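Local coordinates for protein 2'-deoxycytidine 5'-triphosphate deaminase (Agrobacterium tumefaciens, PDB 2R9Q) that probably catalyses the hydrolytic deamination of dCTP to dUTP, releasing ammonia, at residues S109-D120 and V291-P299; L183-A191 and E267-Y275. All coordinates share one frame; numbering follows the deposited sequence.

Interaction 1: S109-D120 and V291-P299; sequences SANPKSSTGRLD and VHYAGFFDP
N111 lies over one face of the F296 ring, and Y293 turns its hydroxyl to the carboxylate of D120; these two pairs lie at the two ends of the contact. The N111 side chain crosses F296 at about a right angle. Its CB sits 4.0 Å from the F296 ring centroid and over the face, which defines a CH-pi contact, while ND2 comes 3.2 Å from F296 CE1, displaced toward the rim. The amide is neither stacked flat nor perpendicular, its plane tilted 56° from the ring; its ND2 is hydrogen-bonded to E278. S109 OG approaches the same ring in plane at its edge, 3.5 Å from F296 CZ, and has its own hydrogen-bonding partner in R169. The contact joins the two halves of the chain: strand 106-112 and helix 114-118 belong to the N-terminal half and 291-299 to the C-terminal one, consistent with an interface between two related domains of the dUTPase clan. At the other end, Y293 OH donates to D120 OD1 over 2.5 Å, very short for a hydrogen bond. A chi1 of -159° swings the D120 carboxylate away from the backbone nitrogen and brings OD1 to the edge of the phenol in the ring plane, with the carboxylate plane itself turned 82° from the ring. D120 OD2 forms a salt bridge with R318 and a hydrogen bond with T152, which help fix the carboxylate's place. Close packing completes this end, G117 CA lying 3.5 Å from Y293 CD2 and P112 CG 4.0 Å from Y293 CB. Between the two ends, water bridges the backbones: one molecule donates to P112 O and Y293 O, and a second donates to P112 O while accepting from F296 N, at 2.8 Å from that nitrogen.

Interaction 2: L183-A191 and E267-Y275; sequences LHETETLVA and EAVHVPPLY
Two backbone hydrogen bonds join the segments around V190 and V269, whose CA atoms are 4.7 Å apart. H270 N donates to L189 O over 3.0 Å, arriving 37° out of the carbonyl plane and so not on a lone pair. The reciprocal bond, A191 N to A268 O, is 3.2 Å long and lies nearly along the C=O axis. CA-H...O contacts supplement both carbonyls, from V269 CA to L189 O and from V190 CA to A268 O. Within 183-191, H184 NE2 reaches V190 O in the carbonyl plane, tying the helix to the segment that follows it.

Outward from this bridge the packing is apolar. L189 CD2 meets P272 CD at 3.6 Å, the side chains crossing at about a right angle. L183 and P272 instead meet tip to tip, CD1 against CG. L183 extends away from its own nitrogen (chi1 -178°) and also sets CD2 over the centre of the Y275 ring, 3.8 Å from the centroid and 4° off the normal, a CH-pi contact. E187 slides past P272, CB to CG 3.8 Å. Beyond the bridge, V190 CG1 rests against E267 CB.

The arrangement is that of a single antiparallel beta bridge, with V190 and V269 as a non-hydrogen-bonded pair flanked by the two backbone bonds; through it the segment leaving helix 177-186 pairs with the end of strand 261-269 and the chain just beyond it.

In the fold
Interactions 1 and 2 have centres about 20 Å apart, interaction 1 near the centre of the chain and interaction 2 well out from it. In sequence order, both segments of interaction 2 fall between 109-120 and 291-299. Interaction 1 joins the two halves of the chain, whereas interaction 2 is confined to the C-terminal one. They meet directly: P299 CG packs 3.4 Å from Y275 O, and F297 and D298 touch V271. A common antiparallel sheet underlies this, with strand 296-297 at its edge beside strand 275-281, which begins at Y275. Through P299 and Y275, the contact between the two halves thus adjoins the packing against helix 177-186.

Interaction 1: S109-D120 and V291-P299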
ATOM      1  N   SER B 109     -14.056  31.927  -0.933  1.00 61.22           N
ATOM      2  CA  SER B 109     -13.638  30.534  -1.107  1.00 60.79           C
ATOM      3  C   SER B 109     -12.090  30.330  -0.895  1.00 59.64           C
ATOM      4  O   SER B 109     -11.325  31.264  -0.944  1.00 58.10           O
ATOM      5  CB  SER B 109     -14.135  30.009  -2.459  1.00 60.60           C
ATOM      6  OG  SER B 109     -13.460  30.592  -3.545  1.00 61.29           O
ATOM      7  N   ALA B 110     -11.677  29.091  -0.645  1.00 58.93           N
ATOM      8  CA  ALA B 110     -10.271  28.739  -0.402  1.00 58.23           C
ATOM      9  C   ALA B 110      -9.780  27.637  -1.355  1.00 57.64           C
ATOM     10  O   ALA B 110     -10.550  26.783  -1.809  1.00 58.68           O
ATOM     11  CB  ALA B 110     -10.061  28.344   1.055  1.00 57.23           C
ATOM     12  N   ASN B 111      -8.503  27.731  -1.712  1.00 57.20           N
ATOM     13  CA  ASN B 111      -7.797  26.770  -2.531  1.00 57.05           C
ATOM     14  C   ASN B 111      -6.354  26.672  -2.034  1.00 57.03           C
ATOM     15  O   ASN B 111      -5.843  27.623  -1.432  1.00 56.81           O
ATOM     16  CB  ASN B 111      -7.803  27.197  -3.993  1.00 56.89           C
ATOM     17  CG  ASN B 111      -8.982  26.680  -4.744  1.00 56.70           C
ATOM     18  OD1 ASN B 111      -9.477  25.578  -4.473  1.00 58.74           O
ATOM     19  ND2 ASN B 111      -9.434  27.451  -5.720  1.00 52.93           N
ATOM     20  N   PRO B 112      -5.704  25.513  -2.232  1.00 56.96           N
ATOM     21  CA  PRO B 112      -4.278  25.439  -1.953  1.00 56.66           C
ATOM     22  C   PRO B 112      -3.445  26.355  -2.812  1.00 55.99           C
ATOM     23  O   PRO B 112      -3.788  26.602  -3.939  1.00 55.56           O
ATOM     24  CB  PRO B 112      -3.941  23.985  -2.232  1.00 57.00           C
ATOM     25  CG  PRO B 112      -5.050  23.493  -3.089  1.00 57.11           C
ATOM     26  CD  PRO B 112      -6.243  24.211  -2.663  1.00 56.92           C
ATOM     27  N   LYS B 113      -2.363  26.883  -2.258  1.00 56.32           N
ATOM     28  CA  LYS B 113      -1.340  27.524  -3.060  1.00 56.22           C
ATOM     29  C   LYS B 113      -0.746  26.497  -3.974  1.00 56.58           C
ATOM     30  O   LYS B 113      -0.760  25.299  -3.672  1.00 55.63           O
ATOM     31  CB  LYS B 113      -0.242  28.101  -2.185  1.00 57.22           C
ATOM     32  CG  LYS B 113      -0.689  29.259  -1.326  1.00 57.31           C
ATOM     33  CD  LYS B 113       0.271  29.513  -0.192  1.00 60.44           C
ATOM     34  CE  LYS B 113       1.667  29.852  -0.654  1.00 61.43           C
ATOM     35  NZ  LYS B 113       1.642  31.090  -1.468  1.00 61.75           N
ATOM     36  N   SER B 114      -0.226  26.946  -5.110  1.00 56.89           N
ATOM     37  CA  SER B 114       0.194  25.993  -6.123  1.00 57.01           C
ATOM     38  C   SER B 114       1.390  25.179  -5.688  1.00 56.10           C
ATOM     39  O   SER B 114       1.498  24.022  -6.038  1.00 55.64           O
ATOM     40  CB  SER B 114       0.417  26.655  -7.476  1.00 56.71           C
ATOM     41  OG  SER B 114       1.274  27.731  -7.360  1.00 59.69           O
ATOM     42  N   SER B 115       2.268  25.783  -4.903  1.00 55.89           N
ATOM     43  CA  SER B 115       3.391  25.070  -4.313  1.00 54.64           C
ATOM     44  C   SER B 115       2.925  24.000  -3.321  1.00 53.06           C
ATOM     45  O   SER B 115       3.620  23.020  -3.105  1.00 52.27           O
ATOM     46  CB  SER B 115       4.344  26.041  -3.648  1.00 54.53           C
ATOM     47  OG  SER B 115       3.738  26.675  -2.547  1.00 54.90           O
ATOM     48  N   THR B 116       1.740  24.183  -2.739  1.00 52.33           N
ATOM     49  CA  THR B 116       1.159  23.182  -1.854  1.00 51.03           C
ATOM     50  C   THR B 116       0.821  21.942  -2.645  1.00 51.21           C
ATOM     51  O   THR B 116       1.076  20.846  -2.190  1.00 50.13           O
ATOM     52  CB  THR B 116      -0.053  23.743  -1.063  1.00 51.02           C
ATOM     53  OG1 THR B 116       0.398  24.830  -0.266  1.00 48.94           O
ATOM     54  CG2 THR B 116      -0.706  22.696  -0.119  1.00 48.43           C
ATOM     55  N   GLY B 117       0.274  22.123  -3.840  1.00 51.55           N
ATOM     56  CA  GLY B 117      -0.051  21.016  -4.689  1.00 53.06           C
ATOM     57  C   GLY B 117       1.165  20.270  -5.192  1.00 53.67           C
ATOM     58  O   GLY B 117       1.125  19.057  -5.329  1.00 53.60           O
ATOM     59  N   ARG B 118       2.256  20.991  -5.465  1.00 54.20           N
ATOM     60  CA  ARG B 118       3.473  20.352  -5.953  1.00 53.93           C
ATOM     61  C   ARG B 118       4.088  19.408  -4.918  1.00 53.52           C
ATOM     62  O   ARG B 118       4.920  18.570  -5.273  1.00 53.89           O
ATOM     63  CB  ARG B 118       4.547  21.357  -6.348  1.00 54.34           C
ATOM     64  CG  ARG B 118       4.162  22.503  -7.229  1.00 55.25           C
ATOM     65  CD  ARG B 118       3.795  22.159  -8.649  1.00 56.96           C
ATOM     66  NE  ARG B 118       3.104  23.318  -9.234  1.00 57.62           N
ATOM     67  CZ  ARG B 118       3.672  24.296  -9.923  1.00 55.79           C
ATOM     68  NH1 ARG B 118       4.956  24.270 -10.232  1.00 56.73           N
ATOM     69  NH2 ARG B 118       2.927  25.302 -10.335  1.00 57.49           N
ATOM     70  N   LEU B 119       3.699  19.554  -3.650  1.00 52.35           N
ATOM     71  CA  LEU B 119       4.176  18.705  -2.600  1.00 51.65           C
ATOM     72  C   LEU B 119       3.121  17.705  -2.192  1.00 51.08           C
ATOM     73  O   LEU B 119       3.290  17.034  -1.178  1.00 51.23           O
ATOM     74  CB  LEU B 119       4.574  19.518  -1.385  1.00 52.50           C
ATOM     75  CG  LEU B 119       5.969  20.118  -1.231  1.00 51.55           C
ATOM     76  CD1 LEU B 119       6.589  20.506  -2.537  1.00 54.35           C
ATOM     77  CD2 LEU B 119       5.894  21.314  -0.277  1.00 47.48           C
ATOM     78  N   ASP B 120       2.033  17.643  -2.952  1.00 50.30           N
ATOM     79  CA  ASP B 120       0.956  16.667  -2.754  1.00 50.60           C
ATOM     80  C   ASP B 120       0.384  16.712  -1.332  1.00 49.79           C
ATOM     81  O   ASP B 120       0.189  15.670  -0.717  1.00 48.76           O
ATOM     82  CB  ASP B 120       1.493  15.263  -3.105  1.00 50.99           C
ATOM     83  CG  ASP B 120       0.410  14.235  -3.431  1.00 52.19           C
ATOM     84  OD1 ASP B 120      -0.688  14.542  -3.972  1.00 53.07           O
ATOM     85  OD2 ASP B 120       0.712  13.066  -3.171  1.00 54.17           O
ATOM     86  N   VAL B 291      -7.390  16.326 -12.144  1.00 68.42           N
ATOM     87  CA  VAL B 291      -6.462  17.364 -11.679  1.00 67.17           C
ATOM     88  C   VAL B 291      -6.717  17.618 -10.178  1.00 66.66           C
ATOM     89  O   VAL B 291      -7.820  18.006  -9.761  1.00 66.53           O
ATOM     90  CB  VAL B 291      -6.542  18.667 -12.495  1.00 67.05           C
ATOM     91  CG1 VAL B 291      -5.862  19.822 -11.747  1.00 65.81           C
ATOM     92  CG2 VAL B 291      -5.896  18.463 -13.890  1.00 66.24           C
ATOM     93  N   HIS B 292      -5.695  17.343  -9.375  1.00 65.55           N
ATOM     94  CA  HIS B 292      -5.710  17.636  -7.953  1.00 65.07           C
ATOM     95  C   HIS B 292      -5.109  19.013  -7.680  1.00 64.13           C
ATOM     96  O   HIS B 292      -4.312  19.512  -8.472  1.00 63.05           O
ATOM     97  CB  HIS B 292      -4.965  16.544  -7.181  1.00 65.09           C
ATOM     98  CG  HIS B 292      -5.764  15.295  -7.032  1.00 66.16           C
ATOM     99  ND1 HIS B 292      -6.236  14.850  -5.817  1.00 66.94           N
ATOM    100  CD2 HIS B 292      -6.262  14.447  -7.963  1.00 66.28           C
ATOM    101  CE1 HIS B 292      -6.961  13.764  -6.005  1.00 67.13           C
ATOM    102  NE2 HIS B 292      -6.974  13.488  -7.295  1.00 66.07           N
ATOM    103  N   TYR B 293      -5.512  19.597  -6.554  1.00 63.55           N
ATOM    104  CA  TYR B 293      -5.002  20.888  -6.055  1.00 64.48           C
ATOM    105  C   TYR B 293      -5.207  22.049  -7.047  1.00 64.25           C
ATOM    106  O   TYR B 293      -4.440  22.998  -7.063  1.00 62.36           O
ATOM    107  CB  TYR B 293      -3.531  20.787  -5.640  1.00 64.10           C
ATOM    108  CG  TYR B 293      -3.225  19.504  -4.939  1.00 63.62           C
ATOM    109  CD1 TYR B 293      -3.798  19.227  -3.718  1.00 64.65           C
ATOM    110  CD2 TYR B 293      -2.414  18.538  -5.521  1.00 62.96           C
ATOM    111  CE1 TYR B 293      -3.563  18.023  -3.059  1.00 62.99           C
ATOM    112  CE2 TYR B 293      -2.170  17.336  -4.872  1.00 63.80           C
ATOM    113  CZ  TYR B 293      -2.748  17.085  -3.630  1.00 63.47           C
ATOM    114  OH  TYR B 293      -2.500  15.906  -2.948  1.00 62.20           O
ATOM    115  N   ALA B 294      -6.270  21.940  -7.849  1.00 64.89           N
ATOM    116  CA  ALA B 294      -6.722  23.040  -8.708  1.00 65.32           C
ATOM    117  C   ALA B 294      -6.793  24.276  -7.831  1.00 64.96           C
ATOM    118  O   ALA B 294      -7.154  24.208  -6.650  1.00 65.08           O
ATOM    119  CB  ALA B 294      -8.102  22.739  -9.369  1.00 64.87           C
ATOM    120  N   GLY B 295      -6.368  25.389  -8.391  1.00 64.40           N
ATOM    121  CA  GLY B 295      -6.230  26.584  -7.606  1.00 64.18           C
ATOM    122  C   GLY B 295      -6.625  27.850  -8.312  1.00 63.55           C
ATOM    123  O   GLY B 295      -7.253  27.861  -9.390  1.00 61.90           O
ATOM    124  N   PHE B 296      -6.249  28.931  -7.651  1.00 63.83           N
ATOM    125  CA  PHE B 296      -6.514  30.271  -8.142  1.00 64.03           C
ATOM    126  C   PHE B 296      -5.401  30.712  -9.102  1.00 63.98           C
ATOM    127  O   PHE B 296      -4.262  30.403  -8.899  1.00 62.98           O
ATOM    128  CB  PHE B 296      -6.648  31.231  -6.961  1.00 63.28           C
ATOM    129  CG  PHE B 296      -7.849  30.978  -6.103  1.00 61.14           C
ATOM    130  CD1 PHE B 296      -9.109  30.758  -6.670  1.00 61.79           C
ATOM    131  CD2 PHE B 296      -7.740  30.984  -4.716  1.00 60.57           C
ATOM    132  CE1 PHE B 296     -10.225  30.569  -5.858  1.00 60.98           C
ATOM    133  CE2 PHE B 296      -8.840  30.779  -3.909  1.00 59.18           C
ATOM    134  CZ  PHE B 296     -10.084  30.566  -4.480  1.00 60.84           C
ATOM    135  N   PHE B 297      -5.802  31.370 -10.182  1.00 64.99           N
ATOM    136  CA  PHE B 297      -4.925  32.102 -11.081  1.00 65.33           C
ATOM    137  C   PHE B 297      -5.122  33.585 -10.819  1.00 65.82           C
ATOM    138  O   PHE B 297      -6.246  34.053 -10.698  1.00 64.74           O
ATOM    139  CB  PHE B 297      -5.277  31.773 -12.533  1.00 65.27           C
ATOM    140  CG  PHE B 297      -4.791  30.446 -12.969  1.00 63.92           C
ATOM    141  CD1 PHE B 297      -3.805  30.339 -13.919  1.00 65.68           C
ATOM    142  CD2 PHE B 297      -5.295  29.281 -12.401  1.00 63.74           C
ATOM    143  CE1 PHE B 297      -3.353  29.083 -14.312  1.00 66.29           C
ATOM    144  CE2 PHE B 297      -4.838  28.057 -12.777  1.00 62.65           C
ATOM    145  CZ  PHE B 297      -3.881  27.951 -13.741  1.00 64.72           C
ATOM    146  N   ASP B 298      -4.026  34.317 -10.724  1.00 66.58           N
ATOM    147  CA  ASP B 298      -4.089  35.761 -10.477  1.00 67.54           C
ATOM    148  C   ASP B 298      -4.199  36.566 -11.761  1.00 67.31           C
ATOM    149  O   ASP B 298      -3.672  36.158 -12.782  1.00 65.88           O
ATOM    150  CB  ASP B 298      -2.845  36.254  -9.717  1.00 67.59           C
ATOM    151  CG  ASP B 298      -2.912  35.998  -8.212  1.00 68.64           C
ATOM    152  OD1 ASP B 298      -3.967  36.315  -7.562  1.00 67.87           O
ATOM    153  OD2 ASP B 298      -1.875  35.498  -7.697  1.00 67.63           O
ATOM    154  N   PRO B 299      -4.853  37.737 -11.686  1.00 68.69           N
ATOM    155  CA  PRO B 299      -4.764  38.730 -12.756  1.00 69.85           C
ATOM    156  C   PRO B 299      -3.329  38.946 -13.142  1.00 69.79           C
ATOM    157  O   PRO B 299      -2.485  39.087 -12.266  1.00 70.27           O
ATOM    158  CB  PRO B 299      -5.336  40.007 -12.119  1.00 69.65           C
ATOM    159  CG  PRO B 299      -6.126  39.575 -10.978  1.00 69.21           C
ATOM    160  CD  PRO B 299      -5.719  38.196 -10.587  1.00 68.62           C
TER
HETATM  161  O   HOH W   1      -3.049  25.113  -6.522  1.00 33.73           O
HETATM  162  O   HOH W   2      -4.815  28.872  -5.192  1.00 38.27           O

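Interaction 2: L183-A191 and E267-Y275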
ATOM      1  N   LEU B 183     -13.407  38.198 -24.782  1.00 88.57           N
ATOM      2  CA  LEU B 183     -12.159  38.536 -24.078  1.00 87.97           C
ATOM      3  C   LEU B 183     -10.929  37.950 -24.770  1.00 87.84           C
ATOM      4  O   LEU B 183      -9.883  38.579 -24.778  1.00 86.83           O
ATOM      5  CB  LEU B 183     -12.199  38.073 -22.622  1.00 87.98           C
ATOM      6  CG  LEU B 183     -10.991  38.397 -21.730  1.00 86.76           C
ATOM      7  CD1 LEU B 183     -10.781  39.897 -21.623  1.00 85.74           C
ATOM      8  CD2 LEU B 183     -11.166  37.781 -20.358  1.00 85.66           C
ATOM      9  N   HIS B 184     -11.072  36.752 -25.341  1.00 88.15           N
ATOM     10  CA  HIS B 184     -10.028  36.134 -26.175  1.00 88.63           C
ATOM     11  C   HIS B 184      -9.787  36.926 -27.457  1.00 89.31           C
ATOM     12  O   HIS B 184      -8.663  36.937 -27.958  1.00 88.95           O
ATOM     13  CB  HIS B 184     -10.352  34.656 -26.505  1.00 88.38           C
ATOM     14  CG  HIS B 184      -9.328  33.987 -27.376  1.00 87.32           C
ATOM     15  ND1 HIS B 184      -9.599  33.570 -28.660  1.00 87.25           N
ATOM     16  CD2 HIS B 184      -8.025  33.690 -27.157  1.00 86.42           C
ATOM     17  CE1 HIS B 184      -8.507  33.044 -29.192  1.00 88.00           C
ATOM     18  NE2 HIS B 184      -7.539  33.100 -28.296  1.00 86.64           N
ATOM     19  N   GLU B 185     -10.829  37.578 -27.988  1.00 90.43           N
ATOM     20  CA  GLU B 185     -10.680  38.460 -29.159  1.00 91.01           C
ATOM     21  C   GLU B 185      -9.930  39.723 -28.758  1.00 91.36           C
ATOM     22  O   GLU B 185      -8.905  40.053 -29.357  1.00 90.47           O
ATOM     23  CB  GLU B 185     -12.035  38.816 -29.780  1.00 90.87           C
ATOM     24  N   THR B 186     -10.434  40.411 -27.730  1.00 92.29           N
ATOM     25  CA  THR B 186      -9.804  41.651 -27.242  1.00 92.76           C
ATOM     26  C   THR B 186      -8.383  41.399 -26.696  1.00 93.42           C
ATOM     27  O   THR B 186      -7.410  41.953 -27.205  1.00 93.26           O
ATOM     28  CB  THR B 186     -10.698  42.426 -26.207  1.00 92.57           C
ATOM     29  OG1 THR B 186      -9.895  43.350 -25.465  1.00 91.33           O
ATOM     30  CG2 THR B 186     -11.391  41.502 -25.238  1.00 92.27           C
ATOM     31  N   GLU B 187      -8.285  40.542 -25.681  1.00 94.08           N
ATOM     32  CA  GLU B 187      -7.013  40.110 -25.104  1.00 94.00           C
ATOM     33  C   GLU B 187      -6.711  38.712 -25.653  1.00 93.95           C
ATOM     34  O   GLU B 187      -7.526  38.146 -26.385  1.00 93.77           O
ATOM     35  CB  GLU B 187      -7.143  40.079 -23.587  1.00 93.94           C
ATOM     36  CG  GLU B 187      -7.732  41.369 -22.981  1.00 94.09           C
ATOM     37  CD  GLU B 187      -6.685  42.449 -22.717  1.00 94.15           C
ATOM     38  OE1 GLU B 187      -5.576  42.359 -23.280  1.00 94.21           O
ATOM     39  OE2 GLU B 187      -6.967  43.388 -21.932  1.00 93.46           O
ATOM     40  N   THR B 188      -5.553  38.145 -25.338  1.00 93.30           N
ATOM     41  CA  THR B 188      -5.288  36.755 -25.734  1.00 92.99           C
ATOM     42  C   THR B 188      -5.479  35.872 -24.498  1.00 92.72           C
ATOM     43  O   THR B 188      -4.801  36.069 -23.510  1.00 92.36           O
ATOM     44  CB  THR B 188      -3.867  36.576 -26.367  1.00 92.69           C
ATOM     45  OG1 THR B 188      -3.907  36.892 -27.762  1.00 90.33           O
ATOM     46  CG2 THR B 188      -3.375  35.160 -26.229  1.00 92.77           C
ATOM     47  N   LEU B 189      -6.441  34.951 -24.539  1.00 92.40           N
ATOM     48  CA  LEU B 189      -6.638  33.963 -23.456  1.00 92.44           C
ATOM     49  C   LEU B 189      -5.859  32.651 -23.671  1.00 92.80           C
ATOM     50  O   LEU B 189      -5.359  32.068 -22.722  1.00 91.83           O
ATOM     51  CB  LEU B 189      -8.125  33.663 -23.235  1.00 91.73           C
ATOM     52  CG  LEU B 189      -9.043  34.792 -22.748  1.00 90.11           C
ATOM     53  CD1 LEU B 189     -10.410  34.203 -22.434  1.00 87.30           C
ATOM     54  CD2 LEU B 189      -8.483  35.538 -21.552  1.00 86.91           C
ATOM     55  N   VAL B 190      -5.788  32.192 -24.915  1.00 93.94           N
ATOM     56  CA  VAL B 190      -4.938  31.070 -25.311  1.00 94.67           C
ATOM     57  C   VAL B 190      -4.151  31.470 -26.553  1.00 95.69           C
ATOM     58  O   VAL B 190      -4.725  32.015 -27.488  1.00 95.61           O
ATOM     59  CB  VAL B 190      -5.771  29.835 -25.631  1.00 94.30           C
ATOM     60  CG1 VAL B 190      -4.868  28.646 -25.888  1.00 93.97           C
ATOM     61  CG2 VAL B 190      -6.729  29.549 -24.490  1.00 94.17           C
ATOM     62  N   ALA B 191      -2.848  31.200 -26.565  1.00 96.98           N
ATOM     63  CA  ALA B 191      -1.986  31.543 -27.703  1.00 98.17           C
ATOM     64  C   ALA B 191      -2.260  30.620 -28.893  1.00 99.34           C
ATOM     65  O   ALA B 191      -1.370  29.929 -29.367  1.00 99.24           O
ATOM     66  CB  ALA B 191      -0.514  31.462 -27.297  1.00 97.90           C
ATOM     67  N   GLU B 267      -1.846  24.133 -23.751  1.00 66.02           N
ATOM     68  CA  GLU B 267      -2.211  25.537 -23.885  1.00 66.23           C
ATOM     69  C   GLU B 267      -1.375  26.487 -23.021  1.00 65.88           C
ATOM     70  O   GLU B 267      -1.177  26.262 -21.826  1.00 65.13           O
ATOM     71  CB  GLU B 267      -3.690  25.752 -23.604  1.00 66.62           C
ATOM     72  CG  GLU B 267      -4.593  24.947 -24.491  1.00 67.24           C
ATOM     73  CD  GLU B 267      -4.788  23.523 -24.028  1.00 69.12           C
ATOM     74  OE1 GLU B 267      -4.313  23.200 -22.911  1.00 70.19           O
ATOM     75  OE2 GLU B 267      -5.426  22.729 -24.778  1.00 70.22           O
ATOM     76  N   ALA B 268      -0.856  27.526 -23.679  1.00 65.70           N
ATOM     77  CA  ALA B 268      -0.257  28.686 -23.037  1.00 64.62           C
ATOM     78  C   ALA B 268      -1.423  29.648 -22.770  1.00 64.10           C
ATOM     79  O   ALA B 268      -2.057  30.126 -23.702  1.00 63.27           O
ATOM     80  CB  ALA B 268       0.791  29.322 -23.943  1.00 63.44           C
ATOM     81  N   VAL B 269      -1.691  29.925 -21.498  1.00 63.88           N
ATOM     82  CA  VAL B 269      -2.877  30.669 -21.074  1.00 64.45           C
ATOM     83  C   VAL B 269      -2.549  32.061 -20.454  1.00 64.69           C
ATOM     84  O   VAL B 269      -1.474  32.280 -19.899  1.00 64.31           O
ATOM     85  CB  VAL B 269      -3.820  29.731 -20.174  1.00 64.72           C
ATOM     86  CG1 VAL B 269      -3.340  29.573 -18.708  1.00 62.51           C
ATOM     87  CG2 VAL B 269      -5.235  30.222 -20.213  1.00 66.55           C
ATOM     88  N   HIS B 270      -3.472  33.010 -20.598  1.00 65.44           N
ATOM     89  CA  HIS B 270      -3.326  34.378 -20.072  1.00 65.88           C
ATOM     90  C   HIS B 270      -4.624  34.785 -19.346  1.00 66.00           C
ATOM     91  O   HIS B 270      -5.732  34.513 -19.818  1.00 64.96           O
ATOM     92  CB  HIS B 270      -2.948  35.318 -21.219  1.00 66.18           C
ATOM     93  CG  HIS B 270      -3.075  36.791 -20.933  1.00 67.06           C
ATOM     94  ND1 HIS B 270      -2.402  37.423 -19.904  1.00 69.65           N
ATOM     95  CD2 HIS B 270      -3.741  37.768 -21.594  1.00 65.58           C
ATOM     96  CE1 HIS B 270      -2.670  38.716 -19.931  1.00 68.13           C
ATOM     97  NE2 HIS B 270      -3.472  38.949 -20.954  1.00 68.15           N
ATOM     98  N   VAL B 271      -4.449  35.355 -18.149  1.00 66.84           N
ATOM     99  CA  VAL B 271      -5.521  35.973 -17.359  1.00 66.93           C
ATOM    100  C   VAL B 271      -5.281  37.507 -17.355  1.00 68.01           C
ATOM    101  O   VAL B 271      -4.338  37.991 -16.736  1.00 66.49           O
ATOM    102  CB  VAL B 271      -5.586  35.416 -15.922  1.00 66.20           C
ATOM    103  CG1 VAL B 271      -6.807  35.924 -15.223  1.00 63.84           C
ATOM    104  CG2 VAL B 271      -5.597  33.890 -15.918  1.00 65.95           C
ATOM    105  N   PRO B 272      -6.099  38.266 -18.116  1.00 70.04           N
ATOM    106  CA  PRO B 272      -6.036  39.734 -18.127  1.00 70.99           C
ATOM    107  C   PRO B 272      -6.216  40.362 -16.743  1.00 71.23           C
ATOM    108  O   PRO B 272      -6.895  39.779 -15.899  1.00 70.78           O
ATOM    109  CB  PRO B 272      -7.197  40.116 -19.042  1.00 71.35           C
ATOM    110  CG  PRO B 272      -7.379  38.924 -19.943  1.00 70.28           C
ATOM    111  CD  PRO B 272      -7.092  37.766 -19.085  1.00 70.29           C
ATOM    112  N   PRO B 273      -5.630  41.553 -16.514  1.00 71.77           N
ATOM    113  CA  PRO B 273      -5.597  42.201 -15.192  1.00 71.71           C
ATOM    114  C   PRO B 273      -6.916  42.572 -14.528  1.00 71.21           C
ATOM    115  O   PRO B 273      -6.908  42.952 -13.359  1.00 70.86           O
ATOM    116  CB  PRO B 273      -4.812  43.479 -15.452  1.00 71.99           C
ATOM    117  CG  PRO B 273      -3.997  43.162 -16.633  1.00 72.83           C
ATOM    118  CD  PRO B 273      -4.900  42.358 -17.502  1.00 72.24           C
ATOM    119  N   LEU B 274      -8.025  42.489 -15.254  1.00 70.55           N
ATOM    120  CA  LEU B 274      -9.333  42.807 -14.702  1.00 70.28           C
ATOM    121  C   LEU B 274     -10.169  41.536 -14.505  1.00 69.85           C
ATOM    122  O   LEU B 274     -11.385  41.597 -14.264  1.00 67.76           O
ATOM    123  CB  LEU B 274     -10.064  43.753 -15.639  1.00 70.44           C
ATOM    124  CG  LEU B 274      -9.519  45.148 -15.870  1.00 70.29           C
ATOM    125  CD1 LEU B 274     -10.498  45.844 -16.839  1.00 69.25           C
ATOM    126  CD2 LEU B 274      -9.382  45.861 -14.520  1.00 69.44           C
ATOM    127  N   TYR B 275      -9.492  40.400 -14.658  1.00 69.67           N
ATOM    128  CA  TYR B 275     -10.063  39.088 -14.460  1.00 69.99           C
ATOM    129  C   TYR B 275      -9.155  38.229 -13.583  1.00 68.95           C
ATOM    130  O   TYR B 275      -7.921  38.352 -13.596  1.00 66.96           O
ATOM    131  CB  TYR B 275     -10.308  38.417 -15.807  1.00 71.28           C
ATOM    132  CG  TYR B 275     -11.257  39.204 -16.673  1.00 72.75           C
ATOM    133  CD1 TYR B 275     -12.599  38.857 -16.747  1.00 73.96           C
ATOM    134  CD2 TYR B 275     -10.817  40.329 -17.383  1.00 73.97           C
ATOM    135  CE1 TYR B 275     -13.495  39.590 -17.530  1.00 75.38           C
ATOM    136  CE2 TYR B 275     -11.701  41.082 -18.167  1.00 75.57           C
ATOM    137  CZ  TYR B 275     -13.044  40.707 -18.233  1.00 74.75           C
ATOM    138  OH  TYR B 275     -13.940  41.433 -18.999  1.00 74.85           O
TER